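Local coordinates for AAR187Cp (Eremothecium gossypii, PDB 3ZIL), which probably regulates sister chromatid cohesion by acting on the cohesin complex, through the all-helical Wap1 domain that makes up this chain, at residues Glu67-Cys72 with Lys101-Leu106; Ala164-Val169 with Ile204-Gln209; Met257-His262 with Asn276-Gln281. All coordinates share one frame; numbering follows the deposited sequence.

The three contacts follow one another along the elongated, all-helical Wap1 domain and do not touch. Interactions 1 and 3 lie on opposite sides of the chain's centre, their own centres about 46 Å apart; interaction 2 lies nearest the middle. Interactions 1 and 2, partly buried, each set an alpha-helix against a 3-10 turn or the turn opening another helix, and use a glutamate: in a salt bridge with Arg102, beside an indole-to-carbonyl bond, or in a weak bond to a turn amide. Interaction 3, more buried, pairs two roughly antiparallel helices through aliphatic side chains and an uncharged serine-glutamine bond. The contacts share no helix, but helix 108-116, following 101-106, packs on Val165 and Tyr166 of interaction 2.

Interaction 1 of 3, residues Glu67-Cys72 with Lys101-Leu106; sequences EVWEWC and KRWAML
With chi1 at -170°, the Trp69 indole lies trans to the backbone nitrogen and leaves helix 54-72 toward the 3-10 turn 101-105, while the extended chains of Glu70 and Arg102 bring their charged ends together beside it. The contact ties a helix of the all-helical Wap1 domain to the loop leading into helix 108-116. The six-membered rings of Trp69 and Trp103 form a T-shaped pair, planes at 80°: the edge of Trp69, led by CH2, points at the face of Trp103, with CH2 3.6 Å from Trp103 CZ3. Met105 SD lies at the edge of the same indole in a Met-aromatic contact, 3.9 Å from Trp69 CD1, and Leu106 CD1 reaches Trp69 CZ2. Ala91 of helix 81-93 packs on Trp69, Trp103 and Leu106, and Trp103 NE1 bonds to Leu97 O. Trp69 NE1 donates to Arg102 O at 3.0 Å, from above the carbonyl plane; Met105 N reaches that oxygen from the other face, so two donors grip it. On the partly exposed side of the contact, Arg102 holds a single carboxylate oxygen side-on, its NE 2.6 Å and its NH2 2.8 Å from Glu70 OE2.

Interaction 2 of 3, residues Ala164-Val169 with Ile204-Gln209; sequences AVYGAV and IEEYAQ
Glu206 reaches from helix 201-215 to the turn that opens helix 168-178, and its two carboxylate oxygens take separate tasks. CG anti to the carbonyl carbon (chi1 -79°) and an extended chain beyond it carry the carboxylate there. OE1 accepts a weak, bent hydrogen bond from Gly167 N (3.0 Å, N-H...O 128°), at the N-cap position of that helix. OE2 lies 3.4 Å from Tyr166 CE1, the carboxylate plane nearly perpendicular to the ring. With an alanine here, Gly167 N would probably lose its carboxylate partner and the Tyr166 ring the group that crosses it. Beside this polar pair Val169 spreads both methyls along one side of Tyr207: CG1 is 3.9 Å from Tyr207 CD1 and CG2 is 4.1 Å from CE1. Behind the first shell, a type II turn from Val165 to Ala168 presents the Gly167 amide; the positive phi there (91°) would press a side chain against the preceding carbonyl oxygen. Tyr207 is fixed at its far end by a bond from Val196 N to its hydroxyl. The contact, made by helices 168-178 and 201-215, has helix 108-116 packed on its turn and helix 238-243 on Tyr207, with Pro170 touching Glu206.

Interaction 3 of 3, residues Met257-His262 with Asn276-Gln281; sequences MSVQLH and NLLILQ
Leu278 of helix 272-289 loses the most surface here and lies across the end of helix 248-261, its two methyls serving different parts of that end. CD2 sits 4.0 Å from Val259 CA and at the same distance from His262 CB, while CD1 approaches His262 O. Because CG is anti to the carbonyl carbon (chi1 -78°) and the branch extends from it, the methyls come nearer the partner helix than the CB direction alone would bring them. His262, the first residue to leave the helical backbone, turns its CB toward the neighbour; its imidazole meets Leu277, NE2 4.2 Å from Leu277 CD2. The third large share belongs to Gln281, whose extended chain runs past Val259 in the opposite direction and brings OE1 3.7 Å from Val259 CG2. The same oxygen accepts a bond from Ser258 OG at 2.8 Å, in the carbonyl plane but sharply off the C=O direction (99° at the oxygen). The amide's other end, NE2, donates to Leu222 O, so both ends of this buried group are occupied and its rotation is probably fixed. Helix 264-267 covers Val259 and Leu278 from the linker, and helix 225-235 packs on Leu277 and Gln281. The axes of segments 257-261 and 276-281 approach to 10.3 Å with 150° between their directions, a roughly antiparallel helix pair joined through short helix 264-267, consistent with a helical-repeat fold related to TPR.

Interaction 1 of 3, residues Glu67-Cys72 with Lys101-Leu106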
# COMPACT_ATOMS: atom_id res chain seq x y z
N GLU A 67 9.03 -3.97 32.20
CA GLU A 67 9.18 -5.38 32.57
C GLU A 67 8.10 -6.24 31.83
O GLU A 67 8.40 -7.37 31.37
CB GLU A 67 9.02 -5.57 34.10
CG GLU A 67 9.31 -6.98 34.58
CD GLU A 67 8.86 -7.26 36.02
OE1 GLU A 67 8.57 -6.29 36.75
OE2 GLU A 67 8.78 -8.45 36.40
N VAL A 68 6.85 -5.72 31.77
CA VAL A 68 5.79 -6.48 31.08
C VAL A 68 6.19 -6.68 29.57
O VAL A 68 6.04 -7.75 29.00
CB VAL A 68 4.37 -5.81 31.28
CG1 VAL A 68 3.27 -6.36 30.35
CG2 VAL A 68 3.95 -6.01 32.70
N TRP A 69 6.72 -5.62 28.95
CA TRP A 69 7.05 -5.64 27.52
C TRP A 69 8.18 -6.61 27.29
O TRP A 69 8.11 -7.38 26.36
CB TRP A 69 7.48 -4.25 27.04
CG TRP A 69 7.62 -4.09 25.52
CD1 TRP A 69 8.76 -4.30 24.72
CD2 TRP A 69 6.55 -3.71 24.58
NE1 TRP A 69 8.49 -4.08 23.38
CE2 TRP A 69 7.17 -3.66 23.24
CE3 TRP A 69 5.20 -3.35 24.73
CZ2 TRP A 69 6.44 -3.28 22.13
CZ3 TRP A 69 4.48 -2.94 23.59
CH2 TRP A 69 5.08 -2.92 22.32
N GLU A 70 9.24 -6.54 28.10
CA GLU A 70 10.40 -7.43 27.86
C GLU A 70 10.00 -8.88 28.10
O GLU A 70 10.51 -9.79 27.43
CB GLU A 70 11.62 -7.04 28.71
CG GLU A 70 12.25 -5.73 28.25
CD GLU A 70 13.53 -5.33 29.01
OE1 GLU A 70 13.91 -5.97 30.01
OE2 GLU A 70 14.18 -4.35 28.57
N TRP A 71 9.10 -9.09 29.05
CA TRP A 71 8.54 -10.42 29.29
C TRP A 71 7.74 -10.90 28.10
O TRP A 71 8.03 -12.00 27.58
CB TRP A 71 7.72 -10.50 30.61
CG TRP A 71 7.25 -11.91 30.87
CD1 TRP A 71 7.94 -12.91 31.52
CD2 TRP A 71 6.01 -12.53 30.39
NE1 TRP A 71 7.19 -14.09 31.56
CE2 TRP A 71 6.02 -13.91 30.91
CE3 TRP A 71 4.87 -12.06 29.70
CZ2 TRP A 71 4.98 -14.80 30.65
CZ3 TRP A 71 3.84 -12.97 29.45
CH2 TRP A 71 3.89 -14.31 29.91
N CYS A 72 6.79 -10.08 27.58
CA CYS A 72 5.99 -10.54 26.45
C CYS A 72 6.87 -10.80 25.22
O CYS A 72 6.60 -11.72 24.46
CB CYS A 72 4.85 -9.55 26.05
SG CYS A 72 3.62 -9.33 27.39
N LYS A 101 13.36 2.23 21.50
CA LYS A 101 14.07 1.18 20.80
C LYS A 101 13.58 -0.26 21.11
O LYS A 101 13.96 -1.20 20.38
CB LYS A 101 15.56 1.28 21.11
CG LYS A 101 16.20 2.53 20.52
CD LYS A 101 17.72 2.33 20.49
CE LYS A 101 18.42 3.55 21.03
NZ LYS A 101 18.24 4.68 20.08
N ARG A 102 12.77 -0.44 22.16
CA ARG A 102 12.34 -1.78 22.51
C ARG A 102 11.23 -2.23 21.55
O ARG A 102 10.82 -3.35 21.60
CB ARG A 102 11.88 -1.89 23.99
CG ARG A 102 13.07 -1.88 24.96
CD ARG A 102 12.53 -1.66 26.38
NE ARG A 102 13.54 -2.10 27.33
CZ ARG A 102 14.25 -1.25 28.12
NH1 ARG A 102 13.98 0.06 28.14
NH2 ARG A 102 15.13 -1.71 29.00
N TRP A 103 10.81 -1.34 20.63
CA TRP A 103 10.03 -1.79 19.50
C TRP A 103 10.83 -2.79 18.64
O TRP A 103 10.24 -3.71 18.08
CB TRP A 103 9.55 -0.60 18.67
CG TRP A 103 8.26 0.05 19.15
CD1 TRP A 103 8.13 1.33 19.71
CD2 TRP A 103 6.91 -0.50 19.16
NE1 TRP A 103 6.84 1.60 20.02
CE2 TRP A 103 6.04 0.55 19.71
CE3 TRP A 103 6.33 -1.69 18.73
CZ2 TRP A 103 4.66 0.39 19.85
CZ3 TRP A 103 4.93 -1.85 18.90
CH2 TRP A 103 4.12 -0.84 19.44
N ALA A 104 12.17 -2.69 18.61
CA ALA A 104 13.05 -3.61 17.86
C ALA A 104 12.93 -5.02 18.42
O ALA A 104 13.34 -5.99 17.75
CB ALA A 104 14.53 -3.17 17.92
N MET A 105 12.30 -5.21 19.58
CA MET A 105 12.15 -6.63 19.97
C MET A 105 11.13 -7.35 19.09
O MET A 105 11.00 -8.55 19.20
CB MET A 105 11.80 -6.86 21.46
CG MET A 105 12.78 -6.26 22.44
SD MET A 105 12.06 -6.38 24.16
CE MET A 105 12.54 -8.06 24.61
N LEU A 106 10.36 -6.60 18.27
CA LEU A 106 9.46 -7.19 17.29
C LEU A 106 10.10 -7.07 15.92
O LEU A 106 9.86 -6.02 15.23
CB LEU A 106 8.06 -6.48 17.32
CG LEU A 106 7.21 -6.56 18.61
CD1 LEU A 106 7.84 -5.71 19.73
CD2 LEU A 106 5.75 -6.14 18.37

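Interaction 2 of 3, residues Ala164-Val169 with Ile204-Gln209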
# COMPACT_ATOMS: atom_id res chain seq x y z
N ALA A 164 13.40 0.76 5.26
CA ALA A 164 12.76 -0.26 4.38
C ALA A 164 12.97 -1.74 4.84
O ALA A 164 14.05 -2.11 5.23
CB ALA A 164 13.22 -0.07 2.94
N VAL A 165 11.94 -2.59 4.79
CA VAL A 165 12.14 -3.97 5.31
C VAL A 165 12.50 -4.88 4.11
O VAL A 165 11.80 -4.92 3.09
CB VAL A 165 10.85 -4.48 6.05
CG1 VAL A 165 11.05 -5.87 6.59
CG2 VAL A 165 10.50 -3.51 7.19
N TYR A 166 13.59 -5.61 4.22
CA TYR A 166 14.08 -6.42 3.14
C TYR A 166 13.05 -7.52 2.79
O TYR A 166 12.63 -8.28 3.70
CB TYR A 166 15.36 -7.08 3.56
CG TYR A 166 15.84 -8.05 2.50
CD1 TYR A 166 16.41 -7.59 1.32
CD2 TYR A 166 15.69 -9.44 2.69
CE1 TYR A 166 16.85 -8.48 0.33
CE2 TYR A 166 16.11 -10.35 1.71
CZ TYR A 166 16.69 -9.87 0.53
OH TYR A 166 17.12 -10.77 -0.43
N GLY A 167 12.61 -7.55 1.53
CA GLY A 167 11.73 -8.65 1.05
C GLY A 167 10.24 -8.29 1.21
O GLY A 167 9.38 -9.03 0.72
N ALA A 168 9.96 -7.13 1.81
CA ALA A 168 8.55 -6.65 2.14
C ALA A 168 7.73 -6.36 0.91
O ALA A 168 6.54 -6.73 0.78
CB ALA A 168 8.62 -5.39 3.01
N VAL A 169 8.35 -5.66 -0.03
CA VAL A 169 7.55 -5.18 -1.20
C VAL A 169 7.02 -6.39 -2.09
O VAL A 169 5.82 -6.51 -2.38
CB VAL A 169 8.35 -4.12 -1.96
CG1 VAL A 169 7.72 -3.78 -3.33
CG2 VAL A 169 8.51 -2.85 -1.11
N ILE A 204 15.66 -2.97 -6.76
CA ILE A 204 15.05 -2.88 -8.08
C ILE A 204 14.53 -4.24 -8.55
O ILE A 204 13.39 -4.36 -9.10
CB ILE A 204 15.96 -2.14 -9.10
CG1 ILE A 204 15.84 -0.64 -8.90
CG2 ILE A 204 15.56 -2.39 -10.56
CD1 ILE A 204 16.96 0.11 -9.61
N GLU A 205 15.27 -5.30 -8.27
CA GLU A 205 14.76 -6.60 -8.68
C GLU A 205 13.51 -6.94 -7.85
O GLU A 205 12.57 -7.54 -8.37
CB GLU A 205 15.81 -7.72 -8.60
CG GLU A 205 16.85 -7.50 -9.69
CD GLU A 205 17.83 -8.62 -9.81
OE1 GLU A 205 17.66 -9.63 -9.08
OE2 GLU A 205 18.78 -8.45 -10.60
N GLU A 206 13.52 -6.58 -6.59
CA GLU A 206 12.28 -6.79 -5.74
C GLU A 206 11.11 -5.98 -6.29
O GLU A 206 9.98 -6.48 -6.41
CB GLU A 206 12.52 -6.34 -4.31
CG GLU A 206 13.32 -7.34 -3.46
CD GLU A 206 13.37 -6.89 -1.99
OE1 GLU A 206 12.33 -6.59 -1.34
OE2 GLU A 206 14.48 -6.78 -1.47
N TYR A 207 11.41 -4.72 -6.66
CA TYR A 207 10.39 -3.85 -7.26
C TYR A 207 9.83 -4.42 -8.59
O TYR A 207 8.61 -4.40 -8.78
CB TYR A 207 10.75 -2.36 -7.38
CG TYR A 207 11.23 -1.71 -6.11
CD1 TYR A 207 11.07 -2.35 -4.85
CD2 TYR A 207 11.86 -0.47 -6.13
CE1 TYR A 207 11.55 -1.73 -3.68
CE2 TYR A 207 12.37 0.12 -4.95
CZ TYR A 207 12.21 -0.50 -3.74
OH TYR A 207 12.69 0.10 -2.56
N ALA A 208 10.71 -4.92 -9.46
CA ALA A 208 10.31 -5.66 -10.65
C ALA A 208 9.33 -6.79 -10.36
O ALA A 208 8.25 -6.84 -10.97
CB ALA A 208 11.51 -6.10 -11.49
N GLN A 209 9.70 -7.69 -9.40
CA GLN A 209 8.83 -8.78 -8.97
C GLN A 209 7.49 -8.34 -8.54
O GLN A 209 6.46 -8.93 -8.99
CB GLN A 209 9.45 -9.58 -7.77
CG GLN A 209 10.77 -10.19 -8.15
CD GLN A 209 11.44 -10.89 -7.00
OE1 GLN A 209 10.77 -11.55 -6.18
NE2 GLN A 209 12.77 -10.71 -6.87

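Interaction 3 of 3, residues Met257-His262 with Asn276-Gln281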
# COMPACT_ATOMS: atom_id res chain seq x y z
N MET A 257 -9.01 0.94 -21.12
CA MET A 257 -10.40 0.59 -21.31
C MET A 257 -11.20 1.12 -20.14
O MET A 257 -12.23 1.76 -20.31
CB MET A 257 -10.59 -0.91 -21.47
CG MET A 257 -10.40 -1.31 -22.94
SD MET A 257 -9.87 -3.02 -22.99
CE MET A 257 -10.39 -3.50 -24.64
N SER A 258 -10.66 0.88 -18.96
CA SER A 258 -11.13 1.58 -17.79
C SER A 258 -11.31 3.13 -17.93
O SER A 258 -12.40 3.71 -17.62
CB SER A 258 -10.28 1.23 -16.62
OG SER A 258 -10.81 1.96 -15.57
N VAL A 259 -10.31 3.81 -18.44
CA VAL A 259 -10.49 5.25 -18.65
C VAL A 259 -11.63 5.50 -19.64
O VAL A 259 -12.52 6.34 -19.39
CB VAL A 259 -9.17 5.90 -19.09
CG1 VAL A 259 -9.38 7.33 -19.63
CG2 VAL A 259 -8.17 5.86 -17.93
N GLN A 260 -11.65 4.72 -20.73
CA GLN A 260 -12.72 4.82 -21.74
C GLN A 260 -14.10 4.53 -21.15
O GLN A 260 -15.06 5.14 -21.58
CB GLN A 260 -12.51 3.92 -22.96
CG GLN A 260 -11.61 4.48 -24.05
CD GLN A 260 -11.13 3.36 -24.97
OE1 GLN A 260 -10.04 2.79 -24.77
NE2 GLN A 260 -11.96 3.00 -25.96
N LEU A 261 -14.18 3.62 -20.19
CA LEU A 261 -15.42 3.27 -19.55
C LEU A 261 -15.96 4.52 -18.84
O LEU A 261 -17.15 4.67 -18.75
CB LEU A 261 -15.20 2.13 -18.53
CG LEU A 261 -16.44 1.49 -17.93
CD1 LEU A 261 -17.42 1.23 -19.05
CD2 LEU A 261 -16.20 0.16 -17.20
N HIS A 262 -15.10 5.39 -18.33
CA HIS A 262 -15.56 6.47 -17.45
C HIS A 262 -15.28 7.75 -18.10
O HIS A 262 -15.03 8.73 -17.44
CB HIS A 262 -14.84 6.44 -16.12
CG HIS A 262 -15.10 5.20 -15.32
ND1 HIS A 262 -16.22 5.04 -14.58
CD2 HIS A 262 -14.34 4.03 -15.17
CE1 HIS A 262 -16.19 3.82 -13.98
NE2 HIS A 262 -15.03 3.21 -14.32
N ASN A 276 -10.55 10.90 -8.69
CA ASN A 276 -9.33 10.34 -8.18
C ASN A 276 -8.87 9.07 -8.84
O ASN A 276 -7.69 8.89 -9.10
CB ASN A 276 -9.40 10.18 -6.68
CG ASN A 276 -9.36 11.50 -5.98
OD1 ASN A 276 -8.92 12.52 -6.55
ND2 ASN A 276 -9.82 11.51 -4.73
N LEU A 277 -9.81 8.18 -9.13
CA LEU A 277 -9.54 6.99 -9.87
C LEU A 277 -9.02 7.28 -11.29
O LEU A 277 -8.09 6.61 -11.76
CB LEU A 277 -10.84 6.21 -10.05
CG LEU A 277 -10.71 5.00 -10.99
CD1 LEU A 277 -9.98 3.88 -10.21
CD2 LEU A 277 -12.03 4.45 -11.59
N LEU A 278 -9.66 8.20 -12.00
CA LEU A 278 -9.18 8.48 -13.30
C LEU A 278 -7.82 9.13 -13.19
O LEU A 278 -6.94 8.86 -14.02
CB LEU A 278 -10.11 9.46 -14.04
CG LEU A 278 -11.38 8.89 -14.61
CD1 LEU A 278 -12.16 10.12 -15.09
CD2 LEU A 278 -11.11 7.96 -15.81
N ILE A 279 -7.65 10.04 -12.21
CA ILE A 279 -6.33 10.70 -12.09
C ILE A 279 -5.25 9.63 -11.83
O ILE A 279 -4.15 9.65 -12.39
CB ILE A 279 -6.32 11.75 -10.96
CG1 ILE A 279 -7.14 13.04 -11.37
CG2 ILE A 279 -4.86 12.11 -10.58
CD1 ILE A 279 -7.44 14.01 -10.20
N LEU A 280 -5.52 8.70 -10.91
CA LEU A 280 -4.50 7.69 -10.62
C LEU A 280 -4.25 6.70 -11.85
O LEU A 280 -3.07 6.38 -12.16
CB LEU A 280 -4.90 6.87 -9.33
CG LEU A 280 -4.89 7.66 -8.03
CD1 LEU A 280 -5.60 6.83 -6.95
CD2 LEU A 280 -3.43 7.93 -7.62
N GLN A 281 -5.32 6.23 -12.53
CA GLN A 281 -5.08 5.47 -13.74
C GLN A 281 -4.31 6.25 -14.83
O GLN A 281 -3.43 5.69 -15.48
CB GLN A 281 -6.41 4.96 -14.34
CG GLN A 281 -7.23 4.15 -13.35
CD GLN A 281 -8.54 3.54 -13.94
OE1 GLN A 281 -9.15 4.07 -14.85
NE2 GLN A 281 -8.93 2.40 -13.40